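Local coordinates for F5/8 type C domain protein (Clostridium perfringens, PDB 7JRM) that probably binds carbohydrate through its CBM51 module, as part of ZmpB, an O-glycopeptidase that recognises and cleaves mucin-type glycoproteins, at residues A[56-61]-A[74-79]; A[146-151]-A[219-224]; A[167-172]-A[199-204]; A[229-234]-A[274-279]. All coordinates share one frame; numbering follows the deposited sequence.

Contact 1. Residues A[56-61]-A[74-79]; sequences IFTVVY and SRTIAV
The β hairpin of strands 55-64 and 70-79, inside the Ig-like domain, is the element that joins Y61 to R75 and F57 to I77. Its two strands are antiparallel. F57 and I77 form a hydrogen-bonded pair, with F57 N giving to I77 O at 2.9 Å and I77 N returning to F57 O at 2.7 Å; V59 and R75 make the next such pair. Y61 lies two residues beyond V59, and the R75 side chain crosses to it: R75 NE donates to Y61 OH at 2.7 Å, with the N-H bent to 146° and the oxygen 18° out of the guanidinium plane. Ring and guanidinium stand nearly at right angles. With CG set between the backbone N and the carbonyl carbon (chi1 58°), R75 CG comes 3.5 Å from Y61 CE1, and the bend at the next bond then turns NE to the hydroxyl. On the same face V79 CG2 meets the edge of the F57 ring, 3.9 Å from CE2. The other face carries I56, whose CG1 lies 3.8 Å from A78 CB and whose CG2 runs beside T76, and T58, with OG1 near T76 CG2. Strand 14-16 flanks the R75 strand and strand 43-47 the other. Y61 OH also bonds to L24 O. The buried arginine is probably stabilised by neutral oxygens, the phenol and the carbonyls of E12, L24 and K26, which tie the hairpin to the loop at 24-26.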
loop_
_atom_site.group_PDB
_atom_site.type_symbol
_atom_site.label_atom_id
_atom_site.label_comp_id
_atom_site.label_asym_id
_atom_site.label_seq_id
_atom_site.Cartn_x
_atom_site.Cartn_y
_atom_site.Cartn_z
ATOM N N ILE A 56 -20.005 -13.600 9.945
ATOM C CA ILE A 56 -21.432 -13.622 9.641
ATOM C C ILE A 56 -22.132 -12.799 10.713
ATOM O O ILE A 56 -22.220 -13.222 11.872
ATOM C CB ILE A 56 -21.988 -15.050 9.582
ATOM C CG1 ILE A 56 -21.198 -15.883 8.570
ATOM C CG2 ILE A 56 -23.466 -15.033 9.223
ATOM C CD1 ILE A 56 -21.358 -17.373 8.743
ATOM N N PHE A 57 -22.629 -11.628 10.328
ATOM C CA PHE A 57 -23.201 -10.667 11.259
ATOM C C PHE A 57 -24.715 -10.606 11.102
ATOM O O PHE A 57 -25.251 -10.798 10.008
ATOM C CB PHE A 57 -22.601 -9.274 11.040
ATOM C CG PHE A 57 -21.105 -9.276 10.899
ATOM C CD1 PHE A 57 -20.290 -9.213 12.017
ATOM C CD2 PHE A 57 -20.513 -9.343 9.647
ATOM C CE1 PHE A 57 -18.914 -9.215 11.891
ATOM C CE2 PHE A 57 -19.139 -9.347 9.514
ATOM C CZ PHE A 57 -18.338 -9.282 10.637
ATOM N N THR A 58 -25.397 -10.334 12.211
ATOM C CA THR A 58 -26.851 -10.242 12.251
ATOM C C THR A 58 -27.260 -8.781 12.376
ATOM O O THR A 58 -26.706 -8.046 13.201
ATOM C CB THR A 58 -27.417 -11.048 13.423
ATOM O OG1 THR A 58 -27.055 -12.428 13.279
ATOM C CG2 THR A 58 -28.935 -10.931 13.472
ATOM N N VAL A 59 -28.222 -8.361 11.555
ATOM C CA VAL A 59 -28.744 -7.000 11.578
ATOM C C VAL A 59 -30.263 -7.067 11.652
ATOM O O VAL A 59 -30.892 -7.837 10.916
ATOM C CB VAL A 59 -28.302 -6.188 10.344
ATOM C CG1 VAL A 59 -28.689 -4.726 10.508
ATOM C CG2 VAL A 59 -26.804 -6.324 10.115
ATOM N N VAL A 60 -30.850 -6.263 12.536
ATOM C CA VAL A 60 -32.297 -6.169 12.694
ATOM C C VAL A 60 -32.748 -4.803 12.199
ATOM O O VAL A 60 -32.101 -3.786 12.477
ATOM C CB VAL A 60 -32.722 -6.394 14.159
ATOM C CG1 VAL A 60 -34.239 -6.490 14.267
ATOM C CG2 VAL A 60 -32.064 -7.646 14.716
ATOM N N TYR A 61 -33.858 -4.780 11.466
ATOM C CA TYR A 61 -34.370 -3.568 10.846
ATOM C C TYR A 61 -35.782 -3.287 11.342
ATOM O O TYR A 61 -36.599 -4.204 11.468
ATOM C CB TYR A 61 -34.367 -3.686 9.316
ATOM C CG TYR A 61 -33.015 -4.030 8.727
ATOM C CD1 TYR A 61 -32.559 -5.343 8.702
ATOM C CD2 TYR A 61 -32.196 -3.042 8.198
ATOM C CE1 TYR A 61 -31.325 -5.659 8.170
ATOM C CE2 TYR A 61 -30.960 -3.350 7.662
ATOM C CZ TYR A 61 -30.531 -4.660 7.648
ATOM O OH TYR A 61 -29.302 -4.974 7.116
ATOM N N SER A 74 -35.223 -9.430 10.340
ATOM C CA SER A 74 -33.823 -9.713 10.614
ATOM C C SER A 74 -33.214 -10.484 9.452
ATOM O O SER A 74 -33.883 -11.290 8.801
ATOM C CB SER A 74 -33.654 -10.508 11.916
ATOM O OG SER A 74 -32.358 -11.072 12.008
ATOM N N ARG A 75 -31.933 -10.224 9.203
ATOM C CA ARG A 75 -31.191 -10.923 8.163
ATOM C C ARG A 75 -29.713 -10.906 8.524
ATOM O O ARG A 75 -29.248 -10.050 9.283
ATOM C CB ARG A 75 -31.424 -10.296 6.781
ATOM C CG ARG A 75 -31.046 -8.825 6.679
ATOM C CD ARG A 75 -29.662 -8.643 6.068
ATOM N NE ARG A 75 -29.428 -7.273 5.622
ATOM C CZ ARG A 75 -29.666 -6.836 4.390
ATOM N NH1 ARG A 75 -30.151 -7.662 3.473
ATOM N NH2 ARG A 75 -29.421 -5.572 4.075
ATOM N N THR A 76 -28.978 -11.865 7.971
ATOM C CA THR A 76 -27.551 -11.996 8.221
ATOM C C THR A 76 -26.751 -11.514 7.017
ATOM O O THR A 76 -27.187 -11.629 5.870
ATOM C CB THR A 76 -27.180 -13.446 8.542
ATOM O OG1 THR A 76 -27.501 -14.283 7.424
ATOM C CG2 THR A 76 -27.936 -13.931 9.772
ATOM N N ILE A 77 -25.568 -10.968 7.294
ATOM C CA ILE A 77 -24.658 -10.478 6.265
ATOM C C ILE A 77 -23.296 -11.112 6.505
ATOM O O ILE A 77 -22.667 -10.864 7.541
ATOM C CB ILE A 77 -24.550 -8.945 6.264
ATOM C CG1 ILE A 77 -25.904 -8.313 5.935
ATOM C CG2 ILE A 77 -23.488 -8.487 5.275
ATOM C CD1 ILE A 77 -25.859 -6.809 5.787
ATOM N N ALA A 78 -22.841 -11.922 5.555
ATOM C CA ALA A 78 -21.577 -12.633 5.669
ATOM C C ALA A 78 -20.502 -11.942 4.841
ATOM O O ALA A 78 -20.750 -11.520 3.708
ATOM C CB ALA A 78 -21.727 -14.087 5.219
ATOM N N VAL A 79 -19.308 -11.830 5.415
ATOM C CA VAL A 79 -18.144 -11.266 4.738
ATOM C C VAL A 79 -17.124 -12.387 4.604
ATOM O O VAL A 79 -16.502 -12.791 5.596
ATOM C CB VAL A 79 -17.559 -10.067 5.497
ATOM C CG1 VAL A 79 -16.326 -9.537 4.783
ATOM C CG2 VAL A 79 -18.608 -8.974 5.649
#

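Contact 2. Residues A[146-151]-A[219-224]; sequences FDTWVG and ADAKFR
D147 and R224 run next to each other off the same face and join in a salt bridge. R224 NH2 sits 3.1 Å from D147 OD2, but the N-H is bent to 126°, so the hydrogen bond within it is weak; the carboxylate and guanidinium planes are turned 44° apart. The aliphatic parts also touch, R224 CD 3.6 Å from D147 CB. Beneath this pair, D147 and K222 exchange backbone bonds in both directions. W149 and A219 do the same: W149 N gives to A219 O at 2.7 Å, and W149 O accepts from A219 N. Between these two pairs the register slips by one residue, a β bulge where the chain turns a corner at D220. T148 stands opposite the two residues D220 and A221 of the bulge, with OG1 turned anti to its backbone N (chi1 -173°), 3.4 Å from A221 CB. That hydroxyl gives to W149 O at 3.1 Å, arriving from the face opposite A219 N, so one carbonyl is gripped twice. On the inner face F146 CE1 lies 4.0 Å from A221 CB.

Further out, R189 on strand 188-193 makes the stronger salt bridge to D147 OD2, T80 takes the NE of R224, and E83 pairs with K222, whose NZ also bridges to D220 OD2 at 3.2 Å. Buried D147 thus stands between two arginines, which would be expected to keep it ionised, while the K222 to D220 bridge spans the residues at the corner.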
loop_
_atom_site.group_PDB
_atom_site.type_symbol
_atom_site.label_atom_id
_atom_site.label_comp_id
_atom_site.label_asym_id
_atom_site.label_seq_id
_atom_site.Cartn_x
_atom_site.Cartn_y
_atom_site.Cartn_z
ATOM N N PHE A 146 -23.057 -20.984 1.800
ATOM C CA PHE A 146 -23.451 -21.420 0.468
ATOM C C PHE A 146 -24.198 -20.289 -0.226
ATOM O O PHE A 146 -25.168 -19.755 0.320
ATOM C CB PHE A 146 -24.326 -22.673 0.523
ATOM C CG PHE A 146 -24.937 -23.035 -0.799
ATOM C CD1 PHE A 146 -24.141 -23.478 -1.844
ATOM C CD2 PHE A 146 -26.301 -22.921 -1.004
ATOM C CE1 PHE A 146 -24.698 -23.807 -3.067
ATOM C CE2 PHE A 146 -26.864 -23.251 -2.223
ATOM C CZ PHE A 146 -26.060 -23.693 -3.257
ATOM N N ASP A 147 -23.747 -19.934 -1.427
ATOM C CA ASP A 147 -24.294 -18.816 -2.181
ATOM C C ASP A 147 -24.596 -19.271 -3.601
ATOM O O ASP A 147 -23.788 -19.974 -4.217
ATOM C CB ASP A 147 -23.310 -17.638 -2.195
ATOM C CG ASP A 147 -23.931 -16.358 -2.713
ATOM O OD1 ASP A 147 -25.160 -16.335 -2.936
ATOM O OD2 ASP A 147 -23.188 -15.369 -2.887
ATOM N N THR A 148 -25.756 -18.871 -4.120
ATOM C CA THR A 148 -26.169 -19.323 -5.441
ATOM C C THR A 148 -27.263 -18.416 -5.990
ATOM O O THR A 148 -28.005 -17.784 -5.234
ATOM C CB THR A 148 -26.670 -20.774 -5.407
ATOM O OG1 THR A 148 -26.921 -21.229 -6.742
ATOM C CG2 THR A 148 -27.954 -20.881 -4.594
ATOM N N TRP A 149 -27.335 -18.357 -7.316
ATOM C CA TRP A 149 -28.487 -17.832 -8.031
ATOM C C TRP A 149 -29.334 -19.001 -8.519
ATOM O O TRP A 149 -28.811 -20.062 -8.869
ATOM C CB TRP A 149 -28.064 -16.971 -9.224
ATOM C CG TRP A 149 -27.428 -15.659 -8.865
ATOM C CD1 TRP A 149 -26.102 -15.345 -8.937
ATOM C CD2 TRP A 149 -28.094 -14.478 -8.399
ATOM N NE1 TRP A 149 -25.899 -14.047 -8.538
ATOM C CE2 TRP A 149 -27.106 -13.491 -8.203
ATOM C CE3 TRP A 149 -29.427 -14.160 -8.124
ATOM C CZ2 TRP A 149 -27.409 -12.211 -7.744
ATOM C CZ3 TRP A 149 -29.726 -12.886 -7.669
ATOM C CH2 TRP A 149 -28.722 -11.928 -7.484
ATOM N N VAL A 150 -30.652 -18.807 -8.533
ATOM C CA VAL A 150 -31.576 -19.849 -8.963
ATOM C C VAL A 150 -32.614 -19.248 -9.898
ATOM O O VAL A 150 -32.914 -18.051 -9.841
ATOM C CB VAL A 150 -32.263 -20.548 -7.769
ATOM C CG1 VAL A 150 -31.249 -21.341 -6.957
ATOM C CG2 VAL A 150 -32.985 -19.532 -6.897
ATOM N N GLY A 151 -33.164 -20.090 -10.763
ATOM C CA GLY A 151 -34.181 -19.645 -11.692
ATOM C C GLY A 151 -34.411 -20.675 -12.775
ATOM O O GLY A 151 -33.725 -21.699 -12.856
ATOM N N ALA A 219 -27.154 -21.346 -10.500
ATOM C CA ALA A 219 -26.184 -20.499 -11.182
ATOM C C ALA A 219 -25.185 -19.912 -10.194
ATOM O O ALA A 219 -25.573 -19.361 -9.158
ATOM C CB ALA A 219 -26.897 -19.380 -11.940
ATOM N N ASP A 220 -23.897 -20.030 -10.524
ATOM C CA ASP A 220 -22.805 -19.513 -9.697
ATOM C C ASP A 220 -22.830 -20.107 -8.291
ATOM O O ASP A 220 -22.362 -19.482 -7.336
ATOM C CB ASP A 220 -22.834 -17.982 -9.632
ATOM C CG ASP A 220 -21.446 -17.371 -9.637
ATOM O OD1 ASP A 220 -20.729 -17.526 -10.649
ATOM O OD2 ASP A 220 -21.074 -16.729 -8.631
ATOM N N ALA A 221 -23.379 -21.314 -8.156
ATOM C CA ALA A 221 -23.452 -21.976 -6.860
ATOM C C ALA A 221 -22.051 -22.260 -6.339
ATOM O O ALA A 221 -21.255 -22.927 -7.007
ATOM C CB ALA A 221 -24.256 -23.270 -6.974
ATOM N N LYS A 222 -21.751 -21.754 -5.146
ATOM C CA LYS A 222 -20.393 -21.839 -4.631
ATOM C C LYS A 222 -20.411 -21.782 -3.112
ATOM O O LYS A 222 -21.314 -21.198 -2.506
ATOM C CB LYS A 222 -19.520 -20.709 -5.188
ATOM C CG LYS A 222 -20.012 -19.315 -4.825
ATOM C CD LYS A 222 -19.192 -18.238 -5.516
ATOM C CE LYS A 222 -19.839 -16.870 -5.366
ATOM N NZ LYS A 222 -19.197 -15.851 -6.244
ATOM N N PHE A 223 -19.403 -22.403 -2.508
ATOM C CA PHE A 223 -19.149 -22.242 -1.087
ATOM C C PHE A 223 -18.320 -20.985 -0.855
ATOM O O PHE A 223 -17.536 -20.568 -1.710
ATOM C CB PHE A 223 -18.411 -23.456 -0.523
ATOM C CG PHE A 223 -19.269 -24.681 -0.382
ATOM C CD1 PHE A 223 -20.359 -24.686 0.473
ATOM C CD2 PHE A 223 -18.978 -25.833 -1.096
ATOM C CE1 PHE A 223 -21.148 -25.814 0.609
ATOM C CE2 PHE A 223 -19.763 -26.965 -0.964
ATOM C CZ PHE A 223 -20.850 -26.955 -0.110
ATOM N N ARG A 224 -18.508 -20.374 0.312
ATOM C CA ARG A 224 -17.755 -19.185 0.690
ATOM C C ARG A 224 -17.288 -19.339 2.128
ATOM O O ARG A 224 -18.092 -19.641 3.014
ATOM C CB ARG A 224 -18.597 -17.914 0.533
ATOM C CG ARG A 224 -19.145 -17.695 -0.868
ATOM C CD ARG A 224 -20.110 -16.522 -0.905
ATOM N NE ARG A 224 -19.435 -15.247 -0.682
ATOM C CZ ARG A 224 -19.544 -14.195 -1.485
ATOM N NH1 ARG A 224 -18.895 -13.074 -1.206
ATOM N NH2 ARG A 224 -20.304 -14.262 -2.571
#

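Contact 3. Residues A[167-172]-A[199-204]; sequences KVYVDG and EIKLVV
The Y169 ring crosses V203 at a slant, Y169 CE2 lying 3.6 Å from V203 CG2. The carbonyl oxygen of K201 comes to the ring's edge, in its plane. The K201 side chain passes over the same tyrosine; it bends at chi3 (54°), bringing CE within 4.0 Å of Y169 CG and NZ over the ring, although at 5.0 Å from the centroid any cation-pi attraction is weak at most. A water accepts from K201 NZ and gives a weak bond to G172 O. On the other face V168 divides its branches, CG1 going to I200 CD1 at 3.8 Å and CG2 to L202 CD2 at 4.0 Å. Backbone bonds in both directions join K167 with V203 and Y169 with K201. At the turn D171 N gives to E199 O, and D171 OD1 takes E199 N at 3.0 Å on its syn side, so a carboxylate continues the pairing beyond the last strand residue.

The two strands are neighbours within a five-stranded antiparallel sheet of the NPCBM domain: strand 173-182 flanks Y169 and strand 134-139 flanks K201. I200 and L202 pack against F223 and W218 of strand 215-224 in the facing sheet of this β sandwich.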
loop_
_atom_site.group_PDB
_atom_site.type_symbol
_atom_site.label_atom_id
_atom_site.label_comp_id
_atom_site.label_asym_id
_atom_site.label_seq_id
_atom_site.Cartn_x
_atom_site.Cartn_y
_atom_site.Cartn_z
ATOM N N LYS A 167 -35.041 -25.461 -3.017
ATOM C CA LYS A 167 -34.918 -25.676 -1.584
ATOM C C LYS A 167 -33.498 -26.116 -1.266
ATOM O O LYS A 167 -32.864 -26.829 -2.047
ATOM C CB LYS A 167 -35.918 -26.728 -1.082
ATOM C CG LYS A 167 -37.368 -26.420 -1.416
ATOM C CD LYS A 167 -38.298 -27.509 -0.912
ATOM C CE LYS A 167 -39.579 -27.558 -1.729
ATOM N NZ LYS A 167 -40.436 -28.716 -1.353
ATOM N N VAL A 168 -33.003 -25.681 -0.110
ATOM C CA VAL A 168 -31.653 -25.999 0.341
ATOM C C VAL A 168 -31.753 -26.641 1.717
ATOM O O VAL A 168 -32.258 -26.024 2.663
ATOM C CB VAL A 168 -30.752 -24.755 0.382
ATOM C CG1 VAL A 168 -29.437 -25.079 1.075
ATOM C CG2 VAL A 168 -30.504 -24.237 -1.026
ATOM N N TYR A 169 -31.276 -27.877 1.826
ATOM C CA TYR A 169 -31.258 -28.614 3.080
ATOM C C TYR A 169 -29.829 -28.708 3.592
ATOM O O TYR A 169 -28.899 -28.963 2.820
ATOM C CB TYR A 169 -31.847 -30.016 2.903
ATOM C CG TYR A 169 -33.324 -30.026 2.580
ATOM C CD1 TYR A 169 -34.270 -30.255 3.570
ATOM C CD2 TYR A 169 -33.774 -29.807 1.283
ATOM C CE1 TYR A 169 -35.621 -30.267 3.280
ATOM C CE2 TYR A 169 -35.124 -29.814 0.984
ATOM C CZ TYR A 169 -36.043 -30.045 1.984
ATOM O OH TYR A 169 -37.388 -30.055 1.691
ATOM N N VAL A 170 -29.657 -28.490 4.891
ATOM C CA VAL A 170 -28.357 -28.576 5.548
ATOM C C VAL A 170 -28.451 -29.682 6.588
ATOM O O VAL A 170 -29.157 -29.535 7.595
ATOM C CB VAL A 170 -27.942 -27.244 6.189
ATOM C CG1 VAL A 170 -26.645 -27.411 6.960
ATOM C CG2 VAL A 170 -27.795 -26.169 5.124
ATOM N N ASP A 171 -27.742 -30.785 6.345
ATOM C CA ASP A 171 -27.801 -31.969 7.204
ATOM C C ASP A 171 -29.240 -32.454 7.370
ATOM O O ASP A 171 -29.673 -32.830 8.460
ATOM C CB ASP A 171 -27.149 -31.702 8.563
ATOM C CG ASP A 171 -25.639 -31.599 8.475
ATOM O OD1 ASP A 171 -25.051 -32.243 7.582
ATOM O OD2 ASP A 171 -25.038 -30.880 9.301
ATOM N N GLY A 172 -29.990 -32.438 6.269
ATOM C CA GLY A 172 -31.366 -32.886 6.267
ATOM C C GLY A 172 -32.385 -31.868 6.731
ATOM O O GLY A 172 -33.587 -32.156 6.676
ATOM N N GLU A 199 -23.336 -32.204 5.099
ATOM C CA GLU A 199 -23.989 -32.372 3.811
ATOM C C GLU A 199 -24.899 -31.187 3.532
ATOM O O GLU A 199 -25.531 -30.647 4.443
ATOM C CB GLU A 199 -24.811 -33.667 3.760
ATOM C CG GLU A 199 -23.987 -34.932 3.619
ATOM C CD GLU A 199 -24.834 -36.130 3.241
ATOM O OE1 GLU A 199 -26.061 -36.089 3.476
ATOM O OE2 GLU A 199 -24.274 -37.111 2.712
ATOM N N ILE A 200 -24.957 -30.790 2.265
ATOM C CA ILE A 200 -25.943 -29.838 1.775
ATOM C C ILE A 200 -26.680 -30.490 0.612
ATOM O O ILE A 200 -26.062 -31.131 -0.245
ATOM C CB ILE A 200 -25.305 -28.494 1.358
ATOM C CG1 ILE A 200 -26.388 -27.485 0.970
ATOM C CG2 ILE A 200 -24.291 -28.683 0.233
ATOM C CD1 ILE A 200 -25.846 -26.155 0.496
ATOM N N LYS A 201 -28.002 -30.354 0.604
ATOM C CA LYS A 201 -28.851 -30.995 -0.393
ATOM C C LYS A 201 -29.602 -29.919 -1.162
ATOM O O LYS A 201 -30.385 -29.165 -0.577
ATOM C CB LYS A 201 -29.826 -31.974 0.262
ATOM C CG LYS A 201 -30.664 -32.775 -0.721
ATOM C CD LYS A 201 -31.316 -33.969 -0.040
ATOM C CE LYS A 201 -32.103 -33.541 1.189
ATOM N NZ LYS A 201 -32.845 -34.676 1.804
ATOM N N LEU A 202 -29.361 -29.853 -2.468
ATOM C CA LEU A 202 -29.999 -28.880 -3.345
ATOM C C LEU A 202 -31.195 -29.539 -4.022
ATOM O O LEU A 202 -31.030 -30.501 -4.779
ATOM C CB LEU A 202 -29.005 -28.355 -4.379
ATOM C CG LEU A 202 -27.674 -27.843 -3.822
ATOM C CD1 LEU A 202 -26.802 -27.304 -4.944
ATOM C CD2 LEU A 202 -27.906 -26.781 -2.758
ATOM N N VAL A 203 -32.391 -29.021 -3.752
ATOM C CA VAL A 203 -33.638 -29.647 -4.173
ATOM C C VAL A 203 -34.377 -28.706 -5.113
ATOM O O VAL A 203 -34.551 -27.520 -4.806
ATOM C CB VAL A 203 -34.519 -30.016 -2.965
ATOM C CG1 VAL A 203 -35.887 -30.495 -3.429
ATOM C CG2 VAL A 203 -33.835 -31.079 -2.120
ATOM N N VAL A 204 -34.814 -29.239 -6.251
ATOM C CA VAL A 204 -35.638 -28.518 -7.215
ATOM C C VAL A 204 -36.963 -29.264 -7.296
ATOM O O VAL A 204 -37.046 -30.332 -7.915
ATOM C CB VAL A 204 -34.970 -28.417 -8.591
ATOM C CG1 VAL A 204 -35.864 -27.655 -9.558
ATOM C CG2 VAL A 204 -33.606 -27.755 -8.476
HETATM O O HOH W 1 -33.968 -34.328 4.036
#

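Contact 4. Residues A[229-234]-A[274-279]; sequences YDASEL and ETINSA
I276 is the residue of helix 273-288 that receives most of the contact, meeting Y229, A231 and L234 in turn. Both branches of I276 are engaged. CD1, at the end of the branch lying beside the backbone N (chi1 -74°), comes 3.7 Å from Y229 CD2, approaching the ring obliquely, and 4.3 Å from A231 CB. CG2, anti to that N, packs 3.7 Å from L234 CD2 and also touches D230 O at 3.8 Å. One residue on, N277 takes part through solvent: a water accepts from D230 N at 2.9 Å and gives a weak bond to N277 OD1. A turn after T275, A279 closes the interface, its CB 4.3 Å from L234 CD2.

Across from it, D230 shapes the approach to helix 232-242. Its OD1 accepts the backbone N of S232, an Asx turn, and also the S232 hydroxyl, with A231 at the N-cap; L234 follows on the first turn, its side chain toward I276. The meeting is apolar at its centre and wet on the D230 side. Helix 251-270 completes the bundle, L268 packing on A231 and L234 and A267 on A279, while Y229 also touches M18, D81, K271 and K273 at the bundle's end.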
loop_
_atom_site.group_PDB
_atom_site.type_symbol
_atom_site.label_atom_id
_atom_site.label_comp_id
_atom_site.label_asym_id
_atom_site.label_seq_id
_atom_site.Cartn_x
_atom_site.Cartn_y
_atom_site.Cartn_z
ATOM N N TYR A 229 -7.372 -14.672 7.653
ATOM C CA TYR A 229 -6.532 -13.590 8.140
ATOM C C TYR A 229 -7.425 -12.508 8.729
ATOM O O TYR A 229 -8.640 -12.490 8.519
ATOM C CB TYR A 229 -5.657 -13.010 7.021
ATOM C CG TYR A 229 -6.448 -12.263 5.969
ATOM C CD1 TYR A 229 -7.082 -12.941 4.938
ATOM C CD2 TYR A 229 -6.569 -10.879 6.013
ATOM C CE1 TYR A 229 -7.811 -12.265 3.978
ATOM C CE2 TYR A 229 -7.296 -10.195 5.060
ATOM C CZ TYR A 229 -7.914 -10.893 4.044
ATOM O OH TYR A 229 -8.638 -10.216 3.091
ATOM N N ASP A 230 -6.807 -11.594 9.473
ATOM C CA ASP A 230 -7.499 -10.426 10.006
ATOM C C ASP A 230 -6.557 -9.238 9.926
ATOM O O ASP A 230 -5.455 -9.281 10.480
ATOM C CB ASP A 230 -7.962 -10.653 11.448
ATOM C CG ASP A 230 -9.128 -9.759 11.831
ATOM O OD1 ASP A 230 -9.256 -8.663 11.247
ATOM O OD2 ASP A 230 -9.917 -10.152 12.716
ATOM N N ALA A 231 -6.989 -8.185 9.235
ATOM C CA ALA A 231 -6.184 -6.990 9.037
ATOM C C ALA A 231 -6.594 -5.845 9.953
ATOM O O ALA A 231 -6.091 -4.729 9.793
ATOM C CB ALA A 231 -6.259 -6.543 7.575
ATOM N N SER A 232 -7.487 -6.097 10.913
ATOM C CA SER A 232 -7.988 -5.020 11.762
ATOM C C SER A 232 -6.894 -4.466 12.667
ATOM O O SER A 232 -6.790 -3.247 12.846
ATOM C CB SER A 232 -9.172 -5.515 12.593
ATOM O OG SER A 232 -10.205 -6.014 11.761
ATOM N N GLU A 233 -6.069 -5.342 13.245
ATOM C CA GLU A 233 -5.011 -4.876 14.135
ATOM C C GLU A 233 -3.926 -4.133 13.367
ATOM O O GLU A 233 -3.424 -3.103 13.833
ATOM C CB GLU A 233 -4.414 -6.053 14.906
ATOM C CG GLU A 233 -5.323 -6.606 15.991
ATOM C CD GLU A 233 -5.576 -5.607 17.104
ATOM O OE1 GLU A 233 -4.623 -5.288 17.847
ATOM O OE2 GLU A 233 -6.727 -5.139 17.234
ATOM N N LEU A 234 -3.548 -4.638 12.190
ATOM C CA LEU A 234 -2.552 -3.945 11.380
ATOM C C LEU A 234 -3.089 -2.616 10.867
ATOM O O LEU A 234 -2.360 -1.618 10.828
ATOM C CB LEU A 234 -2.104 -4.832 10.219
ATOM C CG LEU A 234 -1.043 -4.214 9.304
ATOM C CD1 LEU A 234 0.194 -3.844 10.107
ATOM C CD2 LEU A 234 -0.687 -5.154 8.164
ATOM N N GLU A 274 0.325 -14.409 7.821
ATOM C CA GLU A 274 1.650 -14.250 8.413
ATOM C C GLU A 274 2.349 -12.994 7.910
ATOM O O GLU A 274 3.127 -12.383 8.654
ATOM C CB GLU A 274 2.505 -15.488 8.135
ATOM C CG GLU A 274 1.966 -16.778 8.750
ATOM C CD GLU A 274 1.806 -16.716 10.264
ATOM O OE1 GLU A 274 2.422 -15.843 10.912
ATOM O OE2 GLU A 274 1.053 -17.551 10.807
ATOM N N THR A 275 2.096 -12.595 6.662
ATOM C CA THR A 275 2.645 -11.336 6.169
ATOM C C THR A 275 2.098 -10.157 6.966
ATOM O O THR A 275 2.836 -9.217 7.286
ATOM C CB THR A 275 2.331 -11.167 4.682
ATOM O OG1 THR A 275 2.679 -12.364 3.976
ATOM C CG2 THR A 275 3.108 -9.997 4.100
ATOM N N ILE A 276 0.808 -10.198 7.304
ATOM C CA ILE A 276 0.201 -9.122 8.079
ATOM C C ILE A 276 0.745 -9.118 9.502
ATOM O O ILE A 276 1.095 -8.065 10.048
ATOM C CB ILE A 276 -1.333 -9.253 8.059
ATOM C CG1 ILE A 276 -1.887 -8.827 6.698
ATOM C CG2 ILE A 276 -1.961 -8.441 9.185
ATOM C CD1 ILE A 276 -3.259 -9.388 6.394
ATOM N N ASN A 277 0.831 -10.299 10.121
ATOM C CA ASN A 277 1.313 -10.386 11.496
ATOM C C ASN A 277 2.768 -9.948 11.603
ATOM O O ASN A 277 3.152 -9.276 12.567
ATOM C CB ASN A 277 1.143 -11.812 12.021
ATOM C CG ASN A 277 -0.312 -12.188 12.232
ATOM O OD1 ASN A 277 -1.202 -11.341 12.160
ATOM N ND2 ASN A 277 -0.558 -13.465 12.501
ATOM N N SER A 278 3.592 -10.318 10.619
ATOM C CA SER A 278 4.997 -9.922 10.648
ATOM C C SER A 278 5.147 -8.417 10.465
ATOM O O SER A 278 5.980 -7.786 11.126
ATOM C CB SER A 278 5.779 -10.676 9.572
ATOM O OG SER A 278 7.167 -10.406 9.668
ATOM N N ALA A 279 4.349 -7.825 9.573
ATOM C CA ALA A 279 4.399 -6.379 9.386
ATOM C C ALA A 279 3.910 -5.647 10.629
ATOM O O ALA A 279 4.431 -4.578 10.969
ATOM C CB ALA A 279 3.570 -5.979 8.165
HETATM O O HOH W 2 -4.025 -11.468 10.386
#

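Overall arrangement
Contacts 1, 2 and 4 follow one another along the chain, and contact 3 is nested in the loop that contact 2 closes. Contact 1 holds the hairpin of the Ig-like domain. Contacts 2 and 3 belong to the two facing sheets of the NPCBM sandwich; their centres are about 13 Å apart and they touch directly, F146 and F223 packing on V168, I200 and L202 in its core. Contact 1 lies about 18 Å from contact 2, centre to centre; I145 of strand 145-152 touches I56 and A78, joining the two modules. Contact 4 opens the helical bundle, about 36 Å from contact 3 between centres. The Ig-like and NPCBM modules sit together on one side of the chain's centre, and the calcium site belongs to the latter.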